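Local coordinates for protein nucleoporin NUP82 (Chaetomium thermophilum, PDB 5CWW) that probably serves as a structural component of the nuclear pore complex and a docking partner for transiently associated nuclear transport factors, with its N-terminal beta-propeller domain described here, at residues A218-L221 / K222-A225; V131-S134 / H135-H138. All coordinates share one frame; numbering follows the deposited sequence.

Overall arrangement
Both contacts are local, made by chain segments that follow one another directly, and they belong to two four-stranded blades of the N-terminal beta-propeller that are consecutive in sequence. Interaction 2 (131-134 with 135-138) is the turn of the hairpin formed by the two middle strands of the earlier blade. Interaction 1 (218-221 with 222-225) lies in the later blade, where its outermost strand, 217-220, runs into a short helix. Their centres are 22 Å apart and their nearest atoms about 14 Å, so they do not touch. Strand 175-180 relates them: it packs on Leu-132 and Val-137 and is the opposite edge strand of the blade that ends in 217-220.

Interaction 1. Residues A218-L221 / K222-A225; sequences AIDL and KKLA
The carboxylate of Asp-220 bridges Lys-222 and Lys-223, each ammonium group taking a different oxygen. Lys-222 NZ meets Asp-220 OD1 at 2.8 Å on the syn side, 24° out of the carboxylate plane. From the opposite face of that plane the same oxygen accepts the backbone N of Lys-222 (N to OD1 3.1 Å). To return to the acid, the Lys-222 chain bends at its last two torsions, chi3 -58° and chi4 -55°. In the Lys-223 conformer given, NZ lies 2.7 Å from Asp-220 OD2 on the anti side; a second conformer is modelled, so this salt bridge is doubtful and may be only partly occupied.

Asp-220 is thus the N-cap of helix 221-225, placed where the outermost strand of a propeller blade, 217-220, passes into that helix. Its own carbonyl joins the first turn, Asp-220 O accepting Leu-224 N at 3.1 Å. Leu-221 O in turn accepts Ala-225 N at 2.8 Å. With an asparagine in place of the acid, the ammonium group of Lys-222 would probably lose its negative counter-charge. Lys-222 NZ also bonds Asp-196 O.

The apolar side chains gather apart from the salt bridges: Leu-224 CD2 touches Ile-219 CG2 at 4.1 Å and Leu-221 CD2 at 4.2 Å. Leu-221 and Leu-224 both rest on Leu-284 of strand 281-284.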
ATOM      1  N   ALA B 218       9.222  -5.727  10.518  1.00 48.50           N
ATOM      2  CA  ALA B 218       7.852  -5.346  10.840  1.00 47.20           C
ATOM      3  C   ALA B 218       7.832  -3.892  11.278  1.00 47.37           C
ATOM      4  O   ALA B 218       8.478  -3.526  12.258  1.00 50.22           O
ATOM      5  CB  ALA B 218       7.280  -6.240  11.926  1.00 47.61           C
ATOM      6  N   ILE B 219       7.085  -3.070  10.547  1.00 44.79           N
ATOM      7  CA  ILE B 219       7.062  -1.631  10.778  1.00 45.22           C
ATOM      8  C   ILE B 219       5.647  -1.148  11.054  1.00 44.11           C
ATOM      9  O   ILE B 219       4.754  -1.319  10.225  1.00 42.53           O
ATOM     10  CB  ILE B 219       7.620  -0.851   9.566  1.00 47.04           C
ATOM     11  CG1 ILE B 219       9.013  -1.363   9.189  1.00 50.48           C
ATOM     12  CG2 ILE B 219       7.668   0.647   9.871  1.00 47.04           C
ATOM     13  CD1 ILE B 219       9.491  -0.883   7.833  1.00 51.24           C
ATOM     14  N   ASP B 220       5.451  -0.527  12.212  1.00 45.79           N
ATOM     15  CA  ASP B 220       4.196   0.143  12.518  1.00 46.33           C
ATOM     16  C   ASP B 220       4.285   1.591  12.048  1.00 45.76           C
ATOM     17  O   ASP B 220       4.909   2.428  12.701  1.00 46.17           O
ATOM     18  CB  ASP B 220       3.898   0.076  14.016  1.00 47.85           C
ATOM     19  CG  ASP B 220       2.489   0.531  14.359  1.00 49.28           C
ATOM     20  OD1 ASP B 220       1.831   1.169  13.508  1.00 47.54           O
ATOM     21  OD2 ASP B 220       2.041   0.253  15.492  1.00 52.46           O
ATOM     22  N   LEU B 221       3.661   1.878  10.909  1.00 43.33           N
ATOM     23  CA  LEU B 221       3.697   3.217  10.326  1.00 44.30           C
ATOM     24  C   LEU B 221       3.125   4.282  11.262  1.00 44.72           C
ATOM     25  O   LEU B 221       3.506   5.450  11.182  1.00 45.36           O
ATOM     26  CB  LEU B 221       2.943   3.235   8.996  1.00 43.87           C
ATOM     27  CG  LEU B 221       3.452   2.255   7.933  1.00 43.72           C
ATOM     28  CD1 LEU B 221       2.661   2.401   6.642  1.00 42.77           C
ATOM     29  CD2 LEU B 221       4.934   2.440   7.668  1.00 45.11           C
ATOM     30  N   LYS B 222       2.217   3.879  12.146  1.00 46.21           N
ATOM     31  CA  LYS B 222       1.590   4.816  13.073  1.00 47.09           C
ATOM     32  C   LYS B 222       2.593   5.308  14.117  1.00 49.79           C
ATOM     33  O   LYS B 222       2.518   6.452  14.564  1.00 52.04           O
ATOM     34  CB  LYS B 222       0.383   4.169  13.749  1.00 46.74           C
ATOM     35  CG  LYS B 222      -0.675   3.678  12.767  1.00 44.61           C
ATOM     36  CD  LYS B 222      -1.931   3.189  13.476  1.00 44.48           C
ATOM     37  CE  LYS B 222      -1.631   2.059  14.459  1.00 44.40           C
ATOM     38  NZ  LYS B 222      -0.926   0.921  13.798  1.00 43.61           N
ATOM     39  N   LYS B 223       3.526   4.442  14.504  0.50 48.37           N
ATOM     40  CA  LYS B 223       4.609   4.840  15.394  0.50 53.82           C
ATOM     41  C   LYS B 223       5.616   5.686  14.624  0.50 46.30           C
ATOM     42  O   LYS B 223       6.045   6.743  15.088  0.50 50.19           O
ATOM     43  CB  LYS B 223       5.311   3.618  15.998  0.50 49.45           C
ATOM     44  CG  LYS B 223       4.411   2.686  16.802  0.50 53.67           C
ATOM     45  CD  LYS B 223       5.240   1.635  17.535  0.50 53.79           C
ATOM     46  CE  LYS B 223       4.375   0.648  18.312  0.50 55.57           C
ATOM     47  NZ  LYS B 223       3.792  -0.416  17.443  0.50 54.50           N
ATOM     48  N   LEU B 224       5.980   5.207  13.438  1.00 47.15           N
ATOM     49  CA  LEU B 224       6.972   5.867  12.598  1.00 44.84           C
ATOM     50  C   LEU B 224       6.570   7.288  12.206  1.00 44.96           C
ATOM     51  O   LEU B 224       7.415   8.184  12.158  1.00 45.85           O
ATOM     52  CB  LEU B 224       7.208   5.032  11.338  1.00 43.40           C
ATOM     53  CG  LEU B 224       8.215   5.561  10.317  1.00 43.39           C
ATOM     54  CD1 LEU B 224       9.597   5.683  10.928  1.00 42.26           C
ATOM     55  CD2 LEU B 224       8.241   4.646   9.107  1.00 42.98           C
ATOM     56  N   ALA B 225       5.283   7.492  11.945  1.00 43.64           N
ATOM     57  CA  ALA B 225       4.792   8.789  11.481  1.00 43.63           C
ATOM     58  C   ALA B 225       5.061   9.891  12.500  1.00 46.27           C
ATOM     59  O   ALA B 225       5.298  11.042  12.132  1.00 45.90           O
ATOM     60  CB  ALA B 225       3.300   8.712  11.178  1.00 44.35           C
TER

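Interaction 2. Residues V131-S134 / H135-H138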
ATOM      1  N   VAL B 131      -2.092 -16.210  -1.455  1.00 52.38           N
ATOM      2  CA  VAL B 131      -3.534 -16.436  -1.399  1.00 52.04           C
ATOM      3  C   VAL B 131      -4.135 -15.753  -0.175  1.00 53.27           C
ATOM      4  O   VAL B 131      -3.881 -16.159   0.960  1.00 54.36           O
ATOM      5  CB  VAL B 131      -3.869 -17.941  -1.353  1.00 52.98           C
ATOM      6  CG1 VAL B 131      -5.378 -18.160  -1.364  1.00 54.20           C
ATOM      7  CG2 VAL B 131      -3.220 -18.664  -2.523  1.00 54.41           C
ATOM      8  N   LEU B 132      -4.932 -14.719  -0.417  1.00 51.61           N
ATOM      9  CA  LEU B 132      -5.461 -13.876   0.649  1.00 52.16           C
ATOM     10  C   LEU B 132      -6.961 -14.028   0.850  1.00 53.63           C
ATOM     11  O   LEU B 132      -7.739 -14.002  -0.104  1.00 53.98           O
ATOM     12  CB  LEU B 132      -5.156 -12.405   0.367  1.00 50.77           C
ATOM     13  CG  LEU B 132      -3.751 -11.890   0.669  1.00 50.14           C
ATOM     14  CD1 LEU B 132      -2.712 -12.529  -0.238  1.00 51.34           C
ATOM     15  CD2 LEU B 132      -3.723 -10.372   0.538  1.00 49.98           C
ATOM     16  N   THR B 133      -7.350 -14.202   2.107  1.00 55.95           N
ATOM     17  CA  THR B 133      -8.724 -13.988   2.530  1.00 58.08           C
ATOM     18  C   THR B 133      -8.776 -12.553   3.040  1.00 56.76           C
ATOM     19  O   THR B 133      -7.878 -11.763   2.750  1.00 52.74           O
ATOM     20  CB  THR B 133      -9.166 -14.978   3.621  1.00 60.45           C
ATOM     21  OG1 THR B 133      -8.349 -14.808   4.785  1.00 60.08           O
ATOM     22  CG2 THR B 133      -9.043 -16.410   3.124  1.00 61.92           C
ATOM     23  N   SER B 134      -9.805 -12.213   3.803  1.00 61.96           N
ATOM     24  CA  SER B 134      -9.881 -10.880   4.387  1.00 62.81           C
ATOM     25  C   SER B 134      -8.762 -10.653   5.406  1.00 60.33           C
ATOM     26  O   SER B 134      -8.244  -9.541   5.525  1.00 59.73           O
ATOM     27  CB  SER B 134     -11.245 -10.663   5.044  1.00 66.78           C
ATOM     28  OG  SER B 134     -11.530 -11.684   5.983  1.00 68.53           O
ATOM     29  N   HIS B 135      -8.382 -11.712   6.121  1.00 59.12           N
ATOM     30  CA  HIS B 135      -7.421 -11.599   7.219  1.00 57.35           C
ATOM     31  C   HIS B 135      -6.217 -12.538   7.105  1.00 55.59           C
ATOM     32  O   HIS B 135      -5.162 -12.257   7.674  1.00 57.00           O
ATOM     33  CB  HIS B 135      -8.121 -11.860   8.554  1.00 61.25           C
ATOM     34  CG  HIS B 135      -9.025 -10.749   8.991  1.00 63.25           C
ATOM     35  ND1 HIS B 135     -10.233 -10.487   8.382  1.00 66.10           N
ATOM     36  CD2 HIS B 135      -8.892  -9.830   9.975  1.00 64.28           C
ATOM     37  CE1 HIS B 135     -10.807  -9.456   8.976  1.00 66.83           C
ATOM     38  NE2 HIS B 135     -10.014  -9.038   9.946  1.00 65.92           N
ATOM     39  N   THR B 136      -6.373 -13.645   6.384  1.00 55.74           N
ATOM     40  CA  THR B 136      -5.341 -14.679   6.344  1.00 54.51           C
ATOM     41  C   THR B 136      -4.537 -14.655   5.051  1.00 55.46           C
ATOM     42  O   THR B 136      -4.995 -14.137   4.030  1.00 57.25           O
ATOM     43  CB  THR B 136      -5.952 -16.089   6.516  1.00 54.27           C
ATOM     44  OG1 THR B 136      -6.774 -16.405   5.385  1.00 55.51           O
ATOM     45  CG2 THR B 136      -6.787 -16.161   7.789  1.00 54.94           C
ATOM     46  N   VAL B 137      -3.332 -15.214   5.112  1.00 54.04           N
ATOM     47  CA  VAL B 137      -2.446 -15.286   3.956  1.00 53.96           C
ATOM     48  C   VAL B 137      -1.807 -16.669   3.867  1.00 56.33           C
ATOM     49  O   VAL B 137      -1.146 -17.118   4.805  1.00 56.85           O
ATOM     50  CB  VAL B 137      -1.331 -14.221   4.021  1.00 52.87           C
ATOM     51  CG1 VAL B 137      -0.463 -14.270   2.766  1.00 52.25           C
ATOM     52  CG2 VAL B 137      -1.924 -12.831   4.193  1.00 52.06           C
ATOM     53  N   HIS B 138      -2.019 -17.339   2.737  1.00 59.21           N
ATOM     54  CA  HIS B 138      -1.354 -18.605   2.452  1.00 61.63           C
ATOM     55  C   HIS B 138      -0.459 -18.465   1.226  1.00 61.20           C
ATOM     56  O   HIS B 138      -0.781 -17.727   0.297  1.00 61.35           O
ATOM     57  CB  HIS B 138      -2.372 -19.721   2.222  1.00 62.04           C
ATOM     58  CG  HIS B 138      -3.112 -20.130   3.456  1.00 62.04           C
ATOM     59  ND1 HIS B 138      -4.166 -19.405   3.968  1.00 61.08           N
ATOM     60  CD2 HIS B 138      -2.950 -21.193   4.280  1.00 63.02           C
ATOM     61  CE1 HIS B 138      -4.623 -20.003   5.053  1.00 63.10           C
ATOM     62  NE2 HIS B 138      -3.902 -21.090   5.264  1.00 63.86           N
TER
HETATM   63  O   HOH W   1      -5.499 -17.257   3.050  1.00 55.55           O
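His-135 and Ser-134 meet at the tip of a beta hairpin, the antiparallel pair of middle strands 128-132 and 137-141 in one blade of the propeller. Ser-134 OG lies at the edge of the imidazole, in its plane, and shares a hydrogen bond with His-135 ND1 at 3.0 Å. Next along the turn, Thr-136 N donates to Thr-133 OG1 over 2.8 Å, an acceptor brought inward by a chi1 of 62°, between the backbone N and carbonyl carbon of Thr-133. The two threonine hydroxyls are modelled implausibly close, so the length of their bond is doubtful. Thr-136 O accepts Thr-133 N at 3.0 Å, bridging the base of the turn. Val-137 then opens the regular strand as the non-hydrogen-bonded partner of Leu-132; their side chains lie side by side, with CG of Leu-132 4.1 Å from Val-137 CG2, and both pack on Val-175 of strand 175-180. His-138 forms the hydrogen-bonded pair with Val-131, its N donating to Val-131 O. A water in the plane of the His-138 ring, at its edge, lies 2.7 Å from His-138 ND1 and also bonds Thr-136 OG1 and Val-131 O.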